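Local coordinates for soluble lytic murein transglycosylase (Escherichia coli, PDB 1QSA), which cleaves the glycosidic bonds between N-acetylmuramic acid and N-acetylglucosamine in peptidoglycan, forming a 1,6-anhydro bond in the N-acetylmuramic acid residue, at residues A[469-474]-A[532-537]; A[497-502]-A[515-520]; A[503-506]-A[510-513]. One frame throughout, in Å; residues are numbered along the deposited sequence. Where two conformers were deposited one is given.

Interaction 1: A[469-474]-A[532-537]; sequences SYAMAI and SYLQYV
Leu534 of helix 523-540 points its isobutyl group at helix 468-479 and meets Tyr470, Ala471 and Ile474 there. The axes of the two short segments run at 112° to each other and stay 11.1 Å apart at their closest, a separation that side chains have to bridge. This is a helix pair inside the lysozyme-like SLT domain.

The apolar contacts come first. Leu534 CG is anti to its own backbone N (chi1 -172°), which carries both methyls across toward the other helix. Leu534 CD1 lies by the outer part of the tyrosine, 3.7 Å from Tyr470 OH and 3.8 Å from Tyr470 CE2, approaching the ring obliquely. Leu534 CD2 touches Tyr470 CE2 as well, then reaches Ala471 CA at 3.8 Å, where the small side chain lets a methyl come close to the backbone, and Ile474 CG1 at 3.9 Å. Within helix 468-479, one turn apart, Ile474 CG1 sits 3.8 Å above the plane of the Tyr470 ring near its rim, so ring and isoleucine together form the surface that Leu534 meets.

Among the side chains that touch, the polar end is the tyrosine hydroxyl, which hydrogen-bonds to Ser548 and Ser549 of helix 545-554 and so fixes the ring's position. A leucine in place of Tyr470 would probably leave those serine hydroxyls without this partner and open a gap beside Leu534 CD1.

Ile474 also lies about 4 Å, side chain to side chain, from Glu478, the predicted active-site residue. With no hydrogen bond crossing between the segments, their cohesion is entirely apolar and rests on the fit around one leucine.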
ATOM      1  N   SER A 469      21.695  -5.513 -12.052  1.00 10.38           N
ATOM      2  CA  SER A 469      21.332  -4.486 -11.075  1.00 10.59           C
ATOM      3  C   SER A 469      19.885  -4.025 -11.254  1.00  9.30           C
ATOM      4  O   SER A 469      19.167  -3.798 -10.277  1.00 11.99           O
ATOM      5  CB  SER A 469      22.287  -3.286 -11.198  1.00 11.48           C
ATOM      6  OG  SER A 469      22.138  -2.633 -12.458  1.00 10.83           O
ATOM      7  N   TYR A 470      19.464  -3.923 -12.509  1.00 10.26           N
ATOM      8  CA  TYR A 470      18.120  -3.483 -12.836  1.00  8.44           C
ATOM      9  C   TYR A 470      17.068  -4.504 -12.393  1.00  9.42           C
ATOM     10  O   TYR A 470      16.046  -4.123 -11.811  1.00  8.24           O
ATOM     11  CB  TYR A 470      18.019  -3.176 -14.332  1.00  8.58           C
ATOM     12  CG  TYR A 470      16.642  -2.753 -14.754  1.00  9.70           C
ATOM     13  CD1 TYR A 470      15.984  -1.698 -14.103  1.00  9.15           C
ATOM     14  CD2 TYR A 470      15.963  -3.437 -15.767  1.00  9.49           C
ATOM     15  CE1 TYR A 470      14.673  -1.340 -14.449  1.00  9.43           C
ATOM     16  CE2 TYR A 470      14.663  -3.087 -16.121  1.00  9.77           C
ATOM     17  CZ  TYR A 470      14.026  -2.043 -15.459  1.00  9.44           C
ATOM     18  OH  TYR A 470      12.724  -1.726 -15.795  1.00  8.10           O
ATOM     19  N   ALA A 471      17.302  -5.787 -12.686  1.00  9.07           N
ATOM     20  CA  ALA A 471      16.372  -6.850 -12.258  1.00  9.01           C
ATOM     21  C   ALA A 471      16.260  -6.845 -10.730  1.00  8.89           C
ATOM     22  O   ALA A 471      15.170  -6.989 -10.165  1.00  9.18           O
ATOM     23  CB  ALA A 471      16.846  -8.205 -12.743  1.00 10.67           C
ATOM     24  N   MET A 472      17.389  -6.639 -10.059  1.00  7.58           N
ATOM     25  CA  MET A 472      17.413  -6.570  -8.605  1.00  8.57           C
ATOM     26  C   MET A 472      16.639  -5.367  -8.066  1.00  8.72           C
ATOM     27  O   MET A 472      15.923  -5.498  -7.074  1.00  9.54           O
ATOM     28  CB  MET A 472      18.855  -6.598  -8.094  1.00  9.16           C
ATOM     29  CG  MET A 472      19.487  -7.960  -8.336  1.00 10.47           C
ATOM     30  SD  MET A 472      21.229  -8.073  -7.925  1.00 12.53           S
ATOM     31  CE  MET A 472      21.157  -8.322  -6.134  1.00 11.76           C
ATOM     32  N   ALA A 473      16.746  -4.219  -8.737  1.00  7.82           N
ATOM     33  CA  ALA A 473      16.019  -3.010  -8.337  1.00  8.05           C
ATOM     34  C   ALA A 473      14.514  -3.268  -8.419  1.00  8.29           C
ATOM     35  O   ALA A 473      13.759  -2.841  -7.547  1.00  8.93           O
ATOM     36  CB  ALA A 473      16.388  -1.833  -9.246  1.00  8.38           C
ATOM     37  N   ILE A 474      14.082  -3.908  -9.504  1.00  9.18           N
ATOM     38  CA  ILE A 474      12.659  -4.219  -9.699  1.00  8.55           C
ATOM     39  C   ILE A 474      12.164  -5.131  -8.569  1.00  9.67           C
ATOM     40  O   ILE A 474      11.124  -4.872  -7.949  1.00  8.12           O
ATOM     41  CB  ILE A 474      12.426  -4.863 -11.103  1.00  9.40           C
ATOM     42  CG1 ILE A 474      12.597  -3.798 -12.208  1.00  7.77           C
ATOM     43  CG2 ILE A 474      11.032  -5.540 -11.187  1.00  9.11           C
ATOM     44  CD1 ILE A 474      11.373  -2.877 -12.412  1.00  9.93           C
ATOM     45  N   SER A 532      12.375 -12.869 -17.377  1.00  9.84           N
ATOM     46  CA  SER A 532      11.907 -13.084 -18.743  1.00 10.15           C
ATOM     47  C   SER A 532      10.890 -12.001 -19.145  1.00 10.05           C
ATOM     48  O   SER A 532      11.063 -11.348 -20.172  1.00  9.92           O
ATOM     49  CB  SER A 532      11.317 -14.481 -18.924  0.72  9.08           C
ATOM     50  OG  SER A 532      12.358 -15.444 -18.951  0.72  9.90           O
ATOM     51  N   TYR A 533       9.892 -11.736 -18.299  1.00  9.01           N
ATOM     52  CA  TYR A 533       8.912 -10.700 -18.649  1.00 10.62           C
ATOM     53  C   TYR A 533       9.573  -9.319 -18.684  1.00 11.05           C
ATOM     54  O   TYR A 533       9.312  -8.511 -19.586  1.00 11.10           O
ATOM     55  CB  TYR A 533       7.733 -10.696 -17.676  1.00 10.82           C
ATOM     56  CG  TYR A 533       6.611  -9.781 -18.146  1.00 11.74           C
ATOM     57  CD1 TYR A 533       5.909 -10.061 -19.323  1.00 13.09           C
ATOM     58  CD2 TYR A 533       6.331  -8.589 -17.478  1.00 13.77           C
ATOM     59  CE1 TYR A 533       4.960  -9.159 -19.832  1.00 14.61           C
ATOM     60  CE2 TYR A 533       5.379  -7.680 -17.982  1.00 14.90           C
ATOM     61  CZ  TYR A 533       4.711  -7.972 -19.155  1.00 15.35           C
ATOM     62  OH  TYR A 533       3.835  -7.043 -19.693  1.00 16.88           O
ATOM     63  N   LEU A 534      10.458  -9.060 -17.721  1.00  9.18           N
ATOM     64  CA  LEU A 534      11.154  -7.772 -17.658  1.00  8.65           C
ATOM     65  C   LEU A 534      11.991  -7.565 -18.922  1.00  9.86           C
ATOM     66  O   LEU A 534      11.976  -6.482 -19.515  1.00 10.09           O
ATOM     67  CB  LEU A 534      12.023  -7.717 -16.400  1.00  7.93           C
ATOM     68  CG  LEU A 534      12.681  -6.363 -16.077  1.00  9.06           C
ATOM     69  CD1 LEU A 534      11.622  -5.274 -15.887  1.00  9.55           C
ATOM     70  CD2 LEU A 534      13.555  -6.506 -14.838  1.00  9.13           C
ATOM     71  N   GLN A 535      12.667  -8.623 -19.374  1.00  9.17           N
ATOM     72  CA  GLN A 535      13.467  -8.555 -20.601  1.00  9.25           C
ATOM     73  C   GLN A 535      12.547  -8.291 -21.807  1.00  9.51           C
ATOM     74  O   GLN A 535      12.892  -7.522 -22.706  1.00  9.15           O
ATOM     75  CB  GLN A 535      14.244  -9.870 -20.798  1.00  9.60           C
ATOM     76  CG  GLN A 535      14.866 -10.052 -22.190  1.00  8.60           C
ATOM     77  CD  GLN A 535      15.863  -8.978 -22.580  1.00 10.82           C
ATOM     78  OE1 GLN A 535      16.581  -8.429 -21.744  1.00 10.52           O
ATOM     79  NE2 GLN A 535      15.933  -8.697 -23.874  1.00 12.56           N
ATOM     80  N   TYR A 536      11.357  -8.891 -21.796  1.00 10.32           N
ATOM     81  CA  TYR A 536      10.390  -8.700 -22.871  1.00 11.38           C
ATOM     82  C   TYR A 536       9.998  -7.222 -23.003  1.00 12.30           C
ATOM     83  O   TYR A 536      10.106  -6.657 -24.093  1.00  9.63           O
ATOM     84  CB  TYR A 536       9.146  -9.573 -22.641  1.00 13.41           C
ATOM     85  CG  TYR A 536       7.955  -9.212 -23.515  1.00 12.88           C
ATOM     86  CD1 TYR A 536       8.008  -9.323 -24.903  1.00 17.65           C
ATOM     87  CD2 TYR A 536       6.779  -8.740 -22.940  1.00 17.76           C
ATOM     88  CE1 TYR A 536       6.897  -8.965 -25.701  1.00 17.04           C
ATOM     89  CE2 TYR A 536       5.683  -8.385 -23.720  1.00 18.54           C
ATOM     90  CZ  TYR A 536       5.745  -8.501 -25.088  1.00 17.76           C
ATOM     91  OH  TYR A 536       4.631  -8.171 -25.831  1.00 20.75           O
ATOM     92  N   VAL A 537       9.572  -6.591 -21.910  1.00 11.11           N
ATOM     93  CA  VAL A 537       9.186  -5.176 -22.000  1.00 10.57           C
ATOM     94  C   VAL A 537      10.402  -4.270 -22.244  1.00 10.81           C
ATOM     95  O   VAL A 537      10.288  -3.222 -22.879  1.00 11.56           O
ATOM     96  CB  VAL A 537       8.311  -4.694 -20.796  1.00 11.00           C
ATOM     97  CG1 VAL A 537       6.956  -5.423 -20.802  1.00 11.99           C
ATOM     98  CG2 VAL A 537       9.021  -4.891 -19.480  1.00  9.48           C
TER

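Interaction 2: A[497-502]-A[515-520]; sequences IMPGTA and SSPGQL. With SO4 (sulfate ion), chain J.
Leu520 is the bump, and the residues leading into helix 499-509 and its first turn supply the hollow, in a contact between a helix N-terminus, with Met498 at the N-cap position, and the 3-10 turn starting at Pro517, within the lysozyme-like SLT domain. The hollow is walled by Ile497 and Ala502. With CG beside the backbone N and anti to the carbonyl carbon (chi1 -63°), Leu520 sends its two methyls in as a fork. Leu520 CD1 presses against the backbone, 3.6 Å from Ile497 O, while Leu520 CD2 faces the end of the isoleucine side chain, 4.3 Å from Ile497 CD1. At the bottom Ala502 CB touches both prongs, 4.1 Å from CD1 and from CD2 of Leu520; Tyr514 also touches this leucine and this alanine.

Toward the surface the fit changes to ring against ring. Pro499 and Pro517 cross at about a right angle, and Pro517 CG meets Pro499 CB at 4.1 Å, so one pyrrolidine rides on the flank of the other.

The turn is shaped from behind by Gln519, whose OE1 takes two N-H groups in its carbonyl plane, from Ser515 N and Ser516 N. That double grip ties the residues leading into the turn to its third residue.

Beside Pro499, the N-terminal end of the helix receives a sulfate, probably from the crystallisation liquor. Met498 CE and Pro499 CD lie near it, and Gly500 N donates to sulfate O2 at 2.8 Å, with an angle of 157° at the hydrogen.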
ATOM      1  N   ILE A 497       4.806 -11.322  -9.527  1.00 11.15           N
ATOM      2  CA  ILE A 497       4.284 -11.800 -10.796  1.00 12.07           C
ATOM      3  C   ILE A 497       2.836 -12.260 -10.670  1.00 12.40           C
ATOM      4  O   ILE A 497       2.506 -13.055  -9.792  1.00 12.59           O
ATOM      5  CB  ILE A 497       5.146 -12.975 -11.297  1.00 11.14           C
ATOM      6  CG1 ILE A 497       6.611 -12.530 -11.442  1.00  9.17           C
ATOM      7  CG2 ILE A 497       4.667 -13.426 -12.675  1.00 12.99           C
ATOM      8  CD1 ILE A 497       7.565 -13.700 -11.692  1.00  9.14           C
ATOM      9  N   MET A 498       1.975 -11.727 -11.543  1.00 13.27           N
ATOM     10  CA  MET A 498       0.557 -12.112 -11.572  1.00 14.43           C
ATOM     11  C   MET A 498       0.462 -13.466 -12.297  1.00 14.02           C
ATOM     12  O   MET A 498       1.236 -13.742 -13.212  1.00 14.32           O
ATOM     13  CB  MET A 498      -0.267 -11.051 -12.316  1.00 16.47           C
ATOM     14  CG  MET A 498      -0.452  -9.732 -11.546  1.00 16.40           C
ATOM     15  SD  MET A 498      -1.519  -9.912 -10.119  1.00 19.20           S
ATOM     16  CE  MET A 498      -3.144 -10.050 -10.918  1.00 17.45           C
ATOM     17  N   PRO A 499      -0.473 -14.335 -11.881  1.00 15.31           N
ATOM     18  CA  PRO A 499      -0.636 -15.652 -12.513  1.00 16.00           C
ATOM     19  C   PRO A 499      -0.815 -15.557 -14.028  1.00 14.34           C
ATOM     20  O   PRO A 499      -0.211 -16.320 -14.771  1.00 14.73           O
ATOM     21  CB  PRO A 499      -1.883 -16.211 -11.822  1.00 16.17           C
ATOM     22  CG  PRO A 499      -1.790 -15.602 -10.442  1.00 18.01           C
ATOM     23  CD  PRO A 499      -1.379 -14.177 -10.727  1.00 15.88           C
ATOM     24  N   GLY A 500      -1.604 -14.584 -14.482  1.00 15.48           N
ATOM     25  CA  GLY A 500      -1.830 -14.412 -15.914  1.00 15.77           C
ATOM     26  C   GLY A 500      -0.545 -14.064 -16.649  1.00 15.12           C
ATOM     27  O   GLY A 500      -0.253 -14.608 -17.716  1.00 15.84           O
ATOM     28  N   THR A 501       0.236 -13.160 -16.058  1.00 14.23           N
ATOM     29  CA  THR A 501       1.513 -12.752 -16.626  1.00 14.55           C
ATOM     30  C   THR A 501       2.473 -13.937 -16.706  1.00 13.04           C
ATOM     31  O   THR A 501       3.184 -14.093 -17.698  1.00 14.37           O
ATOM     32  CB  THR A 501       2.162 -11.672 -15.770  1.00 14.88           C
ATOM     33  OG1 THR A 501       1.239 -10.589 -15.621  1.00 15.67           O
ATOM     34  CG2 THR A 501       3.441 -11.175 -16.427  1.00 14.94           C
ATOM     35  N   ALA A 502       2.509 -14.752 -15.652  1.00 13.13           N
ATOM     36  CA  ALA A 502       3.384 -15.927 -15.626  1.00 12.10           C
ATOM     37  C   ALA A 502       3.034 -16.883 -16.769  1.00 13.32           C
ATOM     38  O   ALA A 502       3.903 -17.323 -17.525  1.00 10.99           O
ATOM     39  CB  ALA A 502       3.278 -16.646 -14.267  1.00 11.68           C
ATOM     40  N   SER A 515       3.614 -25.126 -14.003  1.00 23.43           N
ATOM     41  CA  SER A 515       2.240 -25.627 -14.033  1.00 25.11           C
ATOM     42  C   SER A 515       1.277 -25.019 -13.007  1.00 25.49           C
ATOM     43  O   SER A 515       0.066 -25.195 -13.133  1.00 26.15           O
ATOM     44  CB  SER A 515       2.234 -27.157 -13.897  1.00 26.60           C
ATOM     45  OG  SER A 515       2.828 -27.569 -12.677  1.00 29.68           O
ATOM     46  N   SER A 516       1.785 -24.267 -12.029  1.00 23.17           N
ATOM     47  CA  SER A 516       0.913 -23.689 -11.004  1.00 22.01           C
ATOM     48  C   SER A 516       1.461 -22.386 -10.408  1.00 20.47           C
ATOM     49  O   SER A 516       2.660 -22.268 -10.178  1.00 19.80           O
ATOM     50  CB  SER A 516       0.723 -24.731  -9.893  0.53 22.57           C
ATOM     51  OG  SER A 516       0.235 -24.164  -8.696  0.53 21.86           O
ATOM     52  N   PRO A 517       0.578 -21.407 -10.123  1.00 21.05           N
ATOM     53  CA  PRO A 517       0.984 -20.118  -9.549  1.00 19.54           C
ATOM     54  C   PRO A 517       1.704 -20.271  -8.215  1.00 18.23           C
ATOM     55  O   PRO A 517       2.440 -19.378  -7.802  1.00 15.52           O
ATOM     56  CB  PRO A 517      -0.342 -19.375  -9.368  1.00 22.47           C
ATOM     57  CG  PRO A 517      -1.240 -19.981 -10.374  1.00 24.12           C
ATOM     58  CD  PRO A 517      -0.875 -21.441 -10.357  1.00 21.49           C
ATOM     59  N   GLY A 518       1.489 -21.401  -7.535  1.00 17.93           N
ATOM     60  CA  GLY A 518       2.161 -21.637  -6.263  1.00 15.94           C
ATOM     61  C   GLY A 518       3.678 -21.710  -6.417  1.00 14.83           C
ATOM     62  O   GLY A 518       4.421 -21.407  -5.473  1.00 14.68           O
ATOM     63  N   GLN A 519       4.136 -22.043  -7.625  1.00 14.11           N
ATOM     64  CA  GLN A 519       5.565 -22.148  -7.906  1.00 13.51           C
ATOM     65  C   GLN A 519       6.225 -20.759  -7.897  1.00 12.43           C
ATOM     66  O   GLN A 519       7.450 -20.651  -7.799  1.00 12.27           O
ATOM     67  CB  GLN A 519       5.798 -22.798  -9.263  1.00 14.88           C
ATOM     68  CG  GLN A 519       5.388 -24.262  -9.338  1.00 19.69           C
ATOM     69  CD  GLN A 519       5.515 -24.780 -10.748  1.00 20.96           C
ATOM     70  OE1 GLN A 519       4.527 -24.884 -11.458  1.00 23.73           O
ATOM     71  NE2 GLN A 519       6.741 -25.036 -11.185  1.00 20.78           N
ATOM     72  N   LEU A 520       5.411 -19.714  -8.002  1.00 12.28           N
ATOM     73  CA  LEU A 520       5.920 -18.341  -8.009  1.00 12.49           C
ATOM     74  C   LEU A 520       6.526 -17.962  -6.649  1.00 12.80           C
ATOM     75  O   LEU A 520       7.252 -16.977  -6.537  1.00 13.02           O
ATOM     76  CB  LEU A 520       4.818 -17.355  -8.431  1.00 11.43           C
ATOM     77  CG  LEU A 520       4.300 -17.565  -9.862  1.00 11.63           C
ATOM     78  CD1 LEU A 520       3.151 -16.600 -10.154  1.00 12.03           C
ATOM     79  CD2 LEU A 520       5.462 -17.333 -10.860  1.00 11.85           C
TER
HETATM   80  S   SO4 J 709      -4.759 -12.881 -13.344  1.00 51.84           S
HETATM   81  O1  SO4 J 709      -5.330 -13.407 -12.086  1.00 51.10           O
HETATM   82  O2  SO4 J 709      -3.291 -12.787 -13.225  1.00 48.44           O
HETATM   83  O3  SO4 J 709      -5.120 -13.776 -14.464  1.00 50.62           O
HETATM   84  O4  SO4 J 709      -5.304 -11.530 -13.601  1.00 51.92           O

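Interaction 3: A[503-506]-A[510-513]; sequences THTV and SIPG
Val506 turns CG1 anti to its backbone N (chi1 161°), leaving CG2 beside that N, and Ile511 carries CG1 anti to its carbonyl carbon; these torsions present Val506 CG2 to Ile511 CB, 4.1 Å away. The two side chains cross at about a right angle. What folds the chain back to allow this is Ser510, whose positive phi of 55° ends helix 499-509 in a Schellman motif. The characteristic bond runs from Ile511 N to Val506 O at 3.0 Å, meeting a lone pair in the carbonyl plane.

Beyond it, Ile511 CD1 reaches Thr505 CG2 at 4.1 Å, on the side where helix 523-540 covers both residues with Ser532. The Thr505 hydroxyl is engaged with Thr501 O, one turn back in its own helix. Packing is close at the other valine methyl, where Val506 CG1 lies 3.2 Å from Ile511 O. A water donates to Ile511 O at 3.1 Å and, weakly, to Val506 O, bridging the two carbonyls as a second tie between the residues.

Polar and apolar ties therefore join the same pair: the backbone bond satisfies a carbonyl at the helix C-terminus, while valine and isoleucine pack together as the hydrophobic partners of the Schellman turn.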
ATOM      1  N   THR A 503       1.745 -17.186 -16.900  1.00 13.04           N
ATOM      2  CA  THR A 503       1.266 -18.084 -17.947  1.00 14.78           C
ATOM      3  C   THR A 503       1.615 -17.543 -19.336  1.00 14.65           C
ATOM      4  O   THR A 503       2.136 -18.271 -20.188  1.00 14.89           O
ATOM      5  CB  THR A 503      -0.266 -18.277 -17.832  1.00 16.03           C
ATOM      6  OG1 THR A 503      -0.570 -18.898 -16.581  1.00 17.61           O
ATOM      7  CG2 THR A 503      -0.785 -19.163 -18.958  1.00 17.92           C
ATOM      8  N   HIS A 504       1.374 -16.251 -19.544  1.00 14.41           N
ATOM      9  CA  HIS A 504       1.653 -15.609 -20.822  1.00 16.62           C
ATOM     10  C   HIS A 504       3.153 -15.584 -21.142  1.00 14.98           C
ATOM     11  O   HIS A 504       3.559 -15.832 -22.274  1.00 15.13           O
ATOM     12  CB  HIS A 504       1.078 -14.190 -20.808  1.00 20.04           C
ATOM     13  CG  HIS A 504       1.101 -13.512 -22.141  1.00 26.35           C
ATOM     14  ND1 HIS A 504       1.338 -12.160 -22.283  1.00 29.70           N
ATOM     15  CD2 HIS A 504       0.888 -13.990 -23.391  1.00 29.48           C
ATOM     16  CE1 HIS A 504       1.265 -11.835 -23.562  1.00 31.24           C
ATOM     17  NE2 HIS A 504       0.993 -12.928 -24.253  1.00 32.35           N
ATOM     18  N   THR A 505       3.973 -15.338 -20.121  1.00 13.60           N
ATOM     19  CA  THR A 505       5.430 -15.277 -20.274  1.00 12.70           C
ATOM     20  C   THR A 505       6.013 -16.655 -20.603  1.00 12.63           C
ATOM     21  O   THR A 505       6.856 -16.798 -21.489  1.00 12.49           O
ATOM     22  CB  THR A 505       6.080 -14.709 -18.979  1.00 12.87           C
ATOM     23  OG1 THR A 505       5.676 -13.345 -18.813  1.00 12.82           O
ATOM     24  CG2 THR A 505       7.599 -14.768 -19.057  1.00 12.58           C
ATOM     25  N   VAL A 506       5.562 -17.666 -19.872  1.00 12.22           N
ATOM     26  CA  VAL A 506       6.013 -19.034 -20.091  1.00 13.25           C
ATOM     27  C   VAL A 506       5.691 -19.480 -21.522  1.00 14.87           C
ATOM     28  O   VAL A 506       6.499 -20.155 -22.155  1.00 14.65           O
ATOM     29  CB  VAL A 506       5.371 -19.960 -19.029  1.00 15.75           C
ATOM     30  CG1 VAL A 506       5.397 -21.414 -19.451  1.00 18.06           C
ATOM     31  CG2 VAL A 506       6.081 -19.735 -17.686  1.00 15.97           C
ATOM     32  N   SER A 510       8.668 -19.927 -24.180  1.00 13.57           N
ATOM     33  CA  SER A 510       8.785 -21.394 -24.212  1.00 14.11           C
ATOM     34  C   SER A 510       9.612 -21.890 -23.019  1.00 15.48           C
ATOM     35  O   SER A 510      10.618 -22.607 -23.169  1.00 12.40           O
ATOM     36  CB  SER A 510       9.397 -21.855 -25.533  1.00 16.28           C
ATOM     37  OG  SER A 510       8.612 -21.417 -26.626  1.00 19.43           O
ATOM     38  N   ILE A 511       9.223 -21.416 -21.836  1.00 12.86           N
ATOM     39  CA  ILE A 511       9.880 -21.782 -20.583  1.00 14.31           C
ATOM     40  C   ILE A 511       9.268 -23.090 -20.097  1.00 16.15           C
ATOM     41  O   ILE A 511       8.045 -23.214 -19.993  1.00 16.31           O
ATOM     42  CB  ILE A 511       9.642 -20.691 -19.509  1.00 13.13           C
ATOM     43  CG1 ILE A 511      10.195 -19.354 -20.013  1.00 14.07           C
ATOM     44  CG2 ILE A 511      10.228 -21.116 -18.154  1.00 14.71           C
ATOM     45  CD1 ILE A 511       9.883 -18.153 -19.091  1.00 14.57           C
ATOM     46  N   PRO A 512      10.113 -24.082 -19.789  1.00 16.41           N
ATOM     47  CA  PRO A 512       9.638 -25.382 -19.315  1.00 16.91           C
ATOM     48  C   PRO A 512       9.411 -25.458 -17.800  1.00 18.31           C
ATOM     49  O   PRO A 512       9.935 -24.640 -17.040  1.00 18.05           O
ATOM     50  CB  PRO A 512      10.785 -26.314 -19.707  1.00 15.73           C
ATOM     51  CG  PRO A 512      11.995 -25.469 -19.455  1.00 17.07           C
ATOM     52  CD  PRO A 512      11.588 -24.058 -19.891  1.00 16.45           C
ATOM     53  N   GLY A 513       8.612 -26.440 -17.390  1.00 18.53           N
ATOM     54  CA  GLY A 513       8.381 -26.701 -15.978  1.00 20.60           C
ATOM     55  C   GLY A 513       7.405 -25.933 -15.124  1.00 21.58           C
ATOM     56  O   GLY A 513       7.329 -26.197 -13.923  1.00 21.74           O
TER
HETATM   57  O   HOH W   1       6.181 -23.459 -22.426  1.00 32.57           O

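All three contacts belong to the Slt-type domain, and helix 523-540 adjoins each of them. Interaction 1 is buried throughout, apolar and between helices distant in sequence. Interactions 2 and 3 both use helix 499-509, at its beginning and toward its end, with centres about 10 Å apart; the former is buried at its base with a more exposed proline margin, while the latter is partly buried, lies nearer the surface and alone has a hydrogen bond across its segments. Gln519 NE2 and Gly513 O, 3.0 Å apart in a probable hydrogen bond, join these two loop pieces. Helix 523-540 ties them to interaction 1, as Tyr533 packs on Thr501 and Ser532 on Thr505 and Ile511.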